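PDB 4MG4: phosphonomutase from Burkholderia cenocepacia J2315, which is a TIM-barrel protein of the phosphoenolpyruvate phosphomutase family that forms a two-chain assembly. Local coordinates for residues E106-S111 / R145-R150; V217-V222 / A229-Y234; G53-A58 / Y244-A249. All blocks are in the same frame, centred on the assembly; numbering follows the deposited sequence. Where two conformers were deposited one is given.

How the contacts relate
All three contacts belong to one TIM-barrel chain of eight parallel strands, but each joins different elements. Contact 1 packs helix 101-113 against helix 134-150 in the outer layer and is buried, its side-chain packing apolar and built on small residues. Contact 2, also buried, works one layer further in: a leucine of helix 228-234 meets strand 217-220 and the loop that follows. Its centre is about 29 Å from that of contact 1, on the other side of the chain's centre. Contact 3 is partly exposed, aromatic and water-bridged; it joins helix 54-60 to the last helix, 244-259, which reaches the second subunit, and along the chain it encloses the other two.

Contact 1: E106-S111 / R145-R150; sequences ETIAMS and RQAADR
I108 and A147 meet methyl to methyl: CG2 of I108 lies 4.1 Å from CB of A147. The isoleucine leaves its helix toward the partner helix, and with CG1 beside the backbone N (chi1 -64°) it is the short CG2 branch that faces across. The same CG2 comes to 4.3 Å from the backbone N of A148, so the methyl sits against two successive residues, A147 and A148. A147 in return points its CB at the facing helix, where it comes within 4.4 Å of the backbone N of A109. Alanines on both sides let the backbones close in, the CA atoms of A109 and A147 being 5.8 Å apart and the segment axes 8.4 Å, crossing at -38°. On the flank of 145-150 turned away from 106-111, R145 NE makes a salt bridge to D149 OD1 (3.1 Å), meeting the carboxylate from above its plane; NH1 of R145 also pairs with D193. Y155 closes the inner side, touching I108 and A148 and hydrogen-bonding S111 OG. The contact thus joins two successive outer helices, 101-113 and 134-150, with strand 118-122 between them in the chain and strand 156-160 following the second.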
loop_
_atom_site.group_PDB
_atom_site.type_symbol
_atom_site.label_atom_id
_atom_site.label_comp_id
_atom_site.label_asym_id
_atom_site.label_seq_id
_atom_site.Cartn_x
_atom_site.Cartn_y
_atom_site.Cartn_z
ATOM N N GLU A 106 8.244 23.396 12.268
ATOM C CA GLU A 106 6.817 23.016 12.297
ATOM C C GLU A 106 6.645 21.574 11.791
ATOM O O GLU A 106 5.932 20.780 12.352
ATOM C CB GLU A 106 5.957 23.965 11.477
ATOM C CG GLU A 106 4.476 23.589 11.419
ATOM C CD GLU A 106 3.599 24.638 10.692
ATOM O OE1 GLU A 106 3.686 25.830 10.994
ATOM O OE2 GLU A 106 2.793 24.248 9.823
ATOM N N THR A 107 7.303 21.232 10.717
ATOM C CA THR A 107 7.235 19.873 10.178
ATOM C C THR A 107 7.675 18.831 11.215
ATOM O O THR A 107 7.052 17.810 11.424
ATOM C CB THR A 107 8.061 19.765 8.884
ATOM O OG1 THR A 107 7.481 20.621 7.884
ATOM C CG2 THR A 107 8.096 18.326 8.348
ATOM N N ILE A 108 8.827 19.061 11.852
ATOM C CA ILE A 108 9.304 18.148 12.861
ATOM C C ILE A 108 8.320 18.066 14.022
ATOM O O ILE A 108 7.998 16.997 14.527
ATOM C CB ILE A 108 10.665 18.617 13.419
ATOM C CG1 ILE A 108 11.665 18.575 12.298
ATOM C CG2 ILE A 108 11.014 17.934 14.756
ATOM C CD1 ILE A 108 12.086 17.264 12.009
ATOM N N ALA A 109 7.819 19.207 14.453
ATOM C CA ALA A 109 6.853 19.229 15.538
ATOM C C ALA A 109 5.628 18.449 15.164
ATOM O O ALA A 109 5.087 17.742 15.999
ATOM C CB ALA A 109 6.459 20.672 15.939
ATOM N N MET A 110 5.175 18.558 13.923
ATOM C CA MET A 110 4.042 17.749 13.477
ATOM C C MET A 110 4.354 16.243 13.451
ATOM O O MET A 110 3.492 15.428 13.773
ATOM C CB MET A 110 3.541 18.242 12.141
ATOM C CG MET A 110 3.122 19.673 12.302
ATOM S SD MET A 110 1.447 19.786 12.943
ATOM C CE MET A 110 1.092 19.335 14.592
ATOM N N SER A 111 5.588 15.870 13.094
ATOM C CA SER A 111 5.971 14.465 13.080
ATOM C C SER A 111 5.897 13.885 14.472
ATOM O O SER A 111 5.528 12.736 14.643
ATOM C CB SER A 111 7.354 14.250 12.449
ATOM O OG SER A 111 8.400 14.613 13.367
ATOM N N ARG A 145 15.944 20.452 15.889
ATOM C CA ARG A 145 16.421 20.056 17.214
ATOM C C ARG A 145 15.669 20.863 18.253
ATOM O O ARG A 145 15.174 20.344 19.256
ATOM C CB ARG A 145 17.919 20.316 17.348
ATOM C CG ARG A 145 18.510 20.196 18.740
ATOM C CD ARG A 145 18.801 18.751 19.087
ATOM N NE ARG A 145 17.643 17.904 19.291
ATOM C CZ ARG A 145 17.552 16.622 18.882
ATOM N NH1 ARG A 145 18.489 16.058 18.104
ATOM N NH2 ARG A 145 16.477 15.914 19.207
ATOM N N GLN A 146 15.544 22.151 17.963
ATOM C CA GLN A 146 14.847 23.017 18.896
ATOM C C GLN A 146 13.382 22.628 19.059
ATOM O O GLN A 146 12.872 22.622 20.203
ATOM C CB GLN A 146 15.073 24.488 18.520
ATOM C CG GLN A 146 14.299 25.446 19.388
ATOM C CD GLN A 146 14.567 26.879 18.974
ATOM O OE1 GLN A 146 14.243 27.299 17.841
ATOM N NE2 GLN A 146 15.190 27.624 19.856
ATOM N N ALA A 147 12.702 22.289 17.960
ATOM C CA ALA A 147 11.354 21.848 17.994
ATOM C C ALA A 147 11.210 20.565 18.824
ATOM O O ALA A 147 10.310 20.420 19.639
ATOM C CB ALA A 147 10.820 21.643 16.584
ATOM N N ALA A 148 12.110 19.610 18.586
ATOM C CA ALA A 148 12.081 18.379 19.382
ATOM C C ALA A 148 12.360 18.633 20.872
ATOM O O ALA A 148 11.732 18.021 21.724
ATOM C CB ALA A 148 13.084 17.373 18.815
ATOM N N ASP A 149 13.302 19.511 21.153
ATOM C CA ASP A 149 13.696 19.826 22.531
ATOM C C ASP A 149 12.545 20.512 23.245
ATOM O O ASP A 149 12.224 20.159 24.382
ATOM C CB ASP A 149 14.944 20.694 22.541
ATOM C CG ASP A 149 16.207 19.939 22.183
ATOM O OD1 ASP A 149 16.210 18.697 21.971
ATOM O OD2 ASP A 149 17.253 20.597 22.094
ATOM N N ARG A 150 11.860 21.413 22.545
ATOM C CA ARG A 150 10.652 22.069 23.126
ATOM C C ARG A 150 9.508 21.101 23.435
ATOM O O ARG A 150 8.790 21.268 24.441
ATOM C CB ARG A 150 10.132 23.118 22.181
ATOM C CG ARG A 150 10.983 24.358 22.143
ATOM C CD ARG A 150 10.206 25.471 21.437
ATOM N NE ARG A 150 9.912 25.138 20.033
ATOM C CZ ARG A 150 10.565 25.635 18.980
ATOM N NH1 ARG A 150 11.526 26.522 19.152
ATOM N NH2 ARG A 150 10.213 25.288 17.758
#

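Contact 2: V217-V222 / A229-Y234; sequences VNVMRV and AELAEY
L231 reaches from helix 228-234 to V219 and R221, and its side chain carries the whole contact. CB leaves the helix toward the strand and leads to CG, where the chain forks. With chi2 at 176° it runs on extended into CD1, while CD2 branches off to the side. CD1 does most of the touching: it sits 3.4 Å from CG of R221, a tight approach for two carbons, and 3.7 Å from CD of the same arginine. It also meets CG2 of V219 at 3.8 Å. CD2 has the valine as its partner, lying 3.9 Å from that same CG2, so the valine methyl is straddled by both ends of the leucine fork.

V219 aims its CB at the helix. R221 lies past the strand end and contributes only the aliphatic part of its chain. Its CG and CD cross the leucine at a slant, and the bends at chi2 (-138°) and chi3 (45°) turn NE off to hydrogen-bond the backbone O of P226, in the loop leading to the helix. NE is held by that loop, while CG and CD pack on the leucine.

I206 of helix 203-212 and I239 of strand 238-240 also touch L231. The leucine thus packs between the strands and helix 203-212 within the beta-alpha-beta unit of strand 217-220, helix 228-234 and strand 238-240.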
loop_
_atom_site.group_PDB
_atom_site.type_symbol
_atom_site.label_atom_id
_atom_site.label_comp_id
_atom_site.label_asym_id
_atom_site.label_seq_id
_atom_site.Cartn_x
_atom_site.Cartn_y
_atom_site.Cartn_z
ATOM N N VAL A 217 26.976 6.385 11.879
ATOM C CA VAL A 217 26.845 6.418 10.426
ATOM C C VAL A 217 25.827 5.432 9.905
ATOM O O VAL A 217 25.826 4.223 10.237
ATOM C CB VAL A 217 28.205 6.151 9.770
ATOM C CG1 VAL A 217 28.144 6.041 8.267
ATOM C CG2 VAL A 217 29.191 7.262 10.131
ATOM N N ASN A 218 24.960 5.952 9.019
ATOM C CA ASN A 218 23.963 5.154 8.248
ATOM C C ASN A 218 24.422 5.147 6.830
ATOM O O ASN A 218 24.628 6.204 6.216
ATOM C CB ASN A 218 22.636 5.885 8.445
ATOM C CG ASN A 218 21.382 5.333 7.745
ATOM O OD1 ASN A 218 20.330 6.001 7.904
ATOM N ND2 ASN A 218 21.408 4.242 6.981
ATOM N N VAL A 219 24.508 3.929 6.264
ATOM C CA VAL A 219 24.720 3.774 4.826
ATOM C C VAL A 219 23.548 2.984 4.258
ATOM O O VAL A 219 22.754 2.391 5.020
ATOM C CB VAL A 219 26.051 3.085 4.484
ATOM C CG1 VAL A 219 27.219 3.941 4.909
ATOM C CG2 VAL A 219 26.095 1.714 5.138
ATOM N N MET A 220 23.423 3.013 2.921
ATOM C CA MET A 220 22.297 2.354 2.214
ATOM C C MET A 220 22.903 1.095 1.622
ATOM O O MET A 220 24.031 1.119 1.168
ATOM C CB MET A 220 21.568 3.305 1.155
ATOM C CG MET A 220 19.989 3.125 1.015
ATOM S SD MET A 220 19.314 4.249 -0.227
ATOM C CE MET A 220 19.611 3.291 -1.692
ATOM N N ARG A 221 22.201 -0.035 1.705
ATOM C CA ARG A 221 22.622 -1.244 0.987
ATOM C C ARG A 221 21.872 -1.259 -0.342
ATOM O O ARG A 221 20.670 -1.079 -0.356
ATOM C CB ARG A 221 22.249 -2.475 1.787
ATOM C CG ARG A 221 23.188 -2.772 2.908
ATOM C CD ARG A 221 23.504 -4.252 3.041
ATOM N NE ARG A 221 23.785 -4.856 1.751
ATOM C CZ ARG A 221 23.114 -5.853 1.189
ATOM N NH1 ARG A 221 22.066 -6.419 1.793
ATOM N NH2 ARG A 221 23.496 -6.278 -0.004
ATOM N N VAL A 222 22.557 -1.385 -1.467
ATOM C CA VAL A 222 21.783 -1.534 -2.730
ATOM C C VAL A 222 22.156 -2.841 -3.421
ATOM O O VAL A 222 21.313 -3.708 -3.641
ATOM C CB VAL A 222 21.897 -0.304 -3.670
ATOM C CG1 VAL A 222 23.303 -0.138 -4.247
ATOM C CG2 VAL A 222 20.873 -0.396 -4.790
ATOM N N ALA A 229 27.181 -7.884 6.886
ATOM C CA ALA A 229 28.295 -8.225 7.769
ATOM C C ALA A 229 29.523 -7.352 7.458
ATOM O O ALA A 229 30.281 -6.978 8.360
ATOM C CB ALA A 229 28.636 -9.698 7.635
ATOM N N GLU A 230 29.770 -7.087 6.180
ATOM C CA GLU A 230 30.883 -6.223 5.805
ATOM C C GLU A 230 30.678 -4.810 6.317
ATOM O O GLU A 230 31.533 -4.242 6.934
ATOM C CB GLU A 230 31.080 -6.180 4.283
ATOM C CG GLU A 230 31.631 -7.512 3.790
ATOM C CD GLU A 230 31.842 -7.599 2.296
ATOM O OE1 GLU A 230 30.919 -7.153 1.579
ATOM O OE2 GLU A 230 32.938 -8.113 1.859
ATOM N N LEU A 231 29.519 -4.257 6.031
ATOM C CA LEU A 231 29.205 -2.914 6.568
ATOM C C LEU A 231 29.378 -2.796 8.098
ATOM O O LEU A 231 29.996 -1.823 8.624
ATOM C CB LEU A 231 27.794 -2.518 6.137
ATOM C CG LEU A 231 27.634 -2.310 4.649
ATOM C CD1 LEU A 231 26.169 -2.019 4.339
ATOM C CD2 LEU A 231 28.528 -1.192 4.122
ATOM N N ALA A 232 28.894 -3.787 8.843
ATOM C CA ALA A 232 29.072 -3.840 10.279
ATOM C C ALA A 232 30.556 -3.806 10.664
ATOM O O ALA A 232 30.975 -3.065 11.541
ATOM C CB ALA A 232 28.434 -5.101 10.894
ATOM N N GLU A 233 31.372 -4.622 9.984
ATOM C CA GLU A 233 32.782 -4.635 10.224
ATOM C C GLU A 233 33.498 -3.318 9.906
ATOM O O GLU A 233 34.495 -3.022 10.559
ATOM C CB GLU A 233 33.447 -5.862 9.507
ATOM C CG GLU A 233 34.911 -6.091 9.875
ATOM C CD GLU A 233 35.959 -5.374 9.024
ATOM O OE1 GLU A 233 35.805 -5.276 7.785
ATOM O OE2 GLU A 233 36.899 -4.866 9.587
ATOM N N TYR A 234 32.968 -2.503 8.976
ATOM C CA TYR A 234 33.501 -1.186 8.690
ATOM C C TYR A 234 33.168 -0.186 9.774
ATOM O O TYR A 234 33.715 0.906 9.754
ATOM C CB TYR A 234 32.964 -0.600 7.353
ATOM C CG TYR A 234 33.145 -1.448 6.114
ATOM C CD1 TYR A 234 34.144 -2.434 6.036
ATOM C CD2 TYR A 234 32.273 -1.320 5.046
ATOM C CE1 TYR A 234 34.257 -3.234 4.896
ATOM C CE2 TYR A 234 32.387 -2.109 3.909
ATOM C CZ TYR A 234 33.378 -3.060 3.845
ATOM O OH TYR A 234 33.444 -3.855 2.681
#

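Contact 3: G53-A58 / Y244-A249; sequences GSWSVA and YPYLQA
Two helices that follow barrel strands meet here: helix 54-60, right after strand 50-52, and the start of helix 244-259, just beyond the last strand, 238-240. Y246 is the central side chain. Its CB points at the other helix and lies 3.4 Å from OG of S56; the backbone O of S56 lies over one face of the ring, offset from its centre. The CA atoms of S56 and Y246 are 6.1 Å apart. A water joins the two polar groups beside this point: it stands 2.8 Å from OG of S56 and accepts from the backbone N of Y246 at 3.0 Å. That amide lies in the first turn of its helix, where no earlier helical carbonyl takes it up within the segment, so the water supplies an acceptor and links the helices.

Farther out, W55 takes over. A chi1 of -164° sends the indole away from the backbone N and across to the second helix, presenting CZ3. CD2 of Y246 meets it at the indole edge, near the ring plane, 3.9 Å from CZ3, and the two side chains cross at about a right angle. CD2 of L247 approaches obliquely, 3.8 Å from both CZ3 and CH2.

The rings of W34 and Y246 meet edge-to-face, and P243 touches both W55 and S56. G37 of the second subunit packs on Y246, while L253 of that subunit meets P245. A last barrel helix packing on the partner subunit is consistent with the helix swapping of the phosphoenolpyruvate mutase/isocitrate lyase superfamily.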
loop_
_atom_site.group_PDB
_atom_site.type_symbol
_atom_site.label_atom_id
_atom_site.label_comp_id
_atom_site.label_asym_id
_atom_site.label_seq_id
_atom_site.Cartn_x
_atom_site.Cartn_y
_atom_site.Cartn_z
ATOM N N GLY A 53 9.714 5.454 4.162
ATOM C CA GLY A 53 10.546 5.977 3.104
ATOM C C GLY A 53 9.659 6.862 2.235
ATOM O O GLY A 53 8.577 6.457 1.824
ATOM N N SER A 54 10.162 8.013 1.874
ATOM C CA SER A 54 9.355 8.966 1.133
ATOM C C SER A 54 9.001 8.413 -0.239
ATOM O O SER A 54 7.858 8.626 -0.691
ATOM C CB SER A 54 10.003 10.329 1.036
ATOM O OG SER A 54 11.109 10.376 0.149
ATOM N N TRP A 55 9.945 7.731 -0.882
ATOM C CA TRP A 55 9.689 7.241 -2.246
ATOM C C TRP A 55 8.558 6.207 -2.249
ATOM O O TRP A 55 7.613 6.311 -3.059
ATOM C CB TRP A 55 10.964 6.604 -2.835
ATOM C CG TRP A 55 10.891 6.425 -4.306
ATOM C CD1 TRP A 55 11.348 7.293 -5.260
ATOM C CD2 TRP A 55 10.288 5.332 -5.014
ATOM N NE1 TRP A 55 11.075 6.800 -6.525
ATOM C CE2 TRP A 55 10.430 5.597 -6.398
ATOM C CE3 TRP A 55 9.659 4.164 -4.618
ATOM C CZ2 TRP A 55 9.980 4.720 -7.367
ATOM C CZ3 TRP A 55 9.207 3.296 -5.582
ATOM C CH2 TRP A 55 9.365 3.579 -6.938
ATOM N N SER A 56 8.676 5.229 -1.358
ATOM C CA SER A 56 7.665 4.177 -1.153
ATOM C C SER A 56 6.275 4.709 -0.804
ATOM O O SER A 56 5.251 4.259 -1.353
ATOM C CB SER A 56 8.128 3.213 -0.015
ATOM O OG SER A 56 9.284 2.484 -0.389
ATOM N N VAL A 57 6.201 5.635 0.146
ATOM C CA VAL A 57 4.943 6.247 0.516
ATOM C C VAL A 57 4.326 7.006 -0.653
ATOM O O VAL A 57 3.127 6.899 -0.892
ATOM C CB VAL A 57 5.052 7.178 1.731
ATOM C CG1 VAL A 57 3.756 7.926 1.929
ATOM C CG2 VAL A 57 5.388 6.371 2.975
ATOM N N ALA A 58 5.142 7.766 -1.396
ATOM C CA ALA A 58 4.624 8.477 -2.546
ATOM C C ALA A 58 4.122 7.522 -3.617
ATOM O O ALA A 58 3.016 7.696 -4.127
ATOM C CB ALA A 58 5.687 9.373 -3.132
ATOM N N TYR A 244 13.630 -0.629 -1.799
ATOM C CA TYR A 244 13.730 -2.061 -2.111
ATOM C C TYR A 244 12.584 -2.961 -1.602
ATOM O O TYR A 244 12.045 -3.753 -2.406
ATOM C CB TYR A 244 15.077 -2.574 -1.599
ATOM C CG TYR A 244 15.302 -4.060 -1.795
ATOM C CD1 TYR A 244 15.709 -4.537 -3.017
ATOM C CD2 TYR A 244 15.195 -4.938 -0.748
ATOM C CE1 TYR A 244 15.948 -5.882 -3.222
ATOM C CE2 TYR A 244 15.439 -6.295 -0.937
ATOM C CZ TYR A 244 15.819 -6.750 -2.172
ATOM O OH TYR A 244 16.097 -8.097 -2.352
ATOM N N PRO A 245 12.150 -2.824 -0.321
ATOM C CA PRO A 245 11.071 -3.657 0.134
ATOM C C PRO A 245 9.786 -3.472 -0.715
ATOM O O PRO A 245 9.164 -4.463 -1.169
ATOM C CB PRO A 245 10.867 -3.226 1.586
ATOM C CG PRO A 245 12.225 -2.728 2.019
ATOM C CD PRO A 245 12.761 -2.051 0.803
ATOM N N TYR A 246 9.410 -2.210 -0.908
ATOM C CA TYR A 246 8.206 -1.914 -1.698
ATOM C C TYR A 246 8.307 -2.482 -3.109
ATOM O O TYR A 246 7.333 -3.125 -3.607
ATOM C CB TYR A 246 8.002 -0.409 -1.757
ATOM C CG TYR A 246 6.823 0.030 -2.604
ATOM C CD1 TYR A 246 5.525 0.017 -2.100
ATOM C CD2 TYR A 246 7.020 0.470 -3.910
ATOM C CE1 TYR A 246 4.445 0.408 -2.886
ATOM C CE2 TYR A 246 5.947 0.833 -4.699
ATOM C CZ TYR A 246 4.657 0.825 -4.167
ATOM O OH TYR A 246 3.571 1.248 -4.959
ATOM N N LEU A 247 9.464 -2.264 -3.738
ATOM C CA LEU A 247 9.723 -2.757 -5.094
ATOM C C LEU A 247 9.715 -4.249 -5.214
ATOM O O LEU A 247 9.194 -4.778 -6.237
ATOM C CB LEU A 247 11.013 -2.175 -5.660
ATOM C CG LEU A 247 10.968 -0.658 -5.830
ATOM C CD1 LEU A 247 12.327 -0.143 -6.265
ATOM C CD2 LEU A 247 9.875 -0.225 -6.807
ATOM N N GLN A 248 10.220 -4.957 -4.210
ATOM C CA GLN A 248 10.108 -6.424 -4.223
ATOM C C GLN A 248 8.658 -6.902 -4.103
ATOM O O GLN A 248 8.227 -7.850 -4.822
ATOM C CB GLN A 248 10.962 -7.033 -3.107
ATOM C CG GLN A 248 12.443 -6.801 -3.369
ATOM C CD GLN A 248 12.893 -7.499 -4.627
ATOM O OE1 GLN A 248 13.298 -6.864 -5.601
ATOM N NE2 GLN A 248 12.764 -8.808 -4.639
ATOM N N ALA A 249 7.912 -6.310 -3.182
ATOM C CA ALA A 249 6.472 -6.627 -3.010
ATOM C C ALA A 249 5.722 -6.401 -4.345
ATOM O O ALA A 249 4.881 -7.242 -4.753
ATOM C CB ALA A 249 5.865 -5.797 -1.892
HETATM O O HOH W 1 10.024 0.092 0.890
#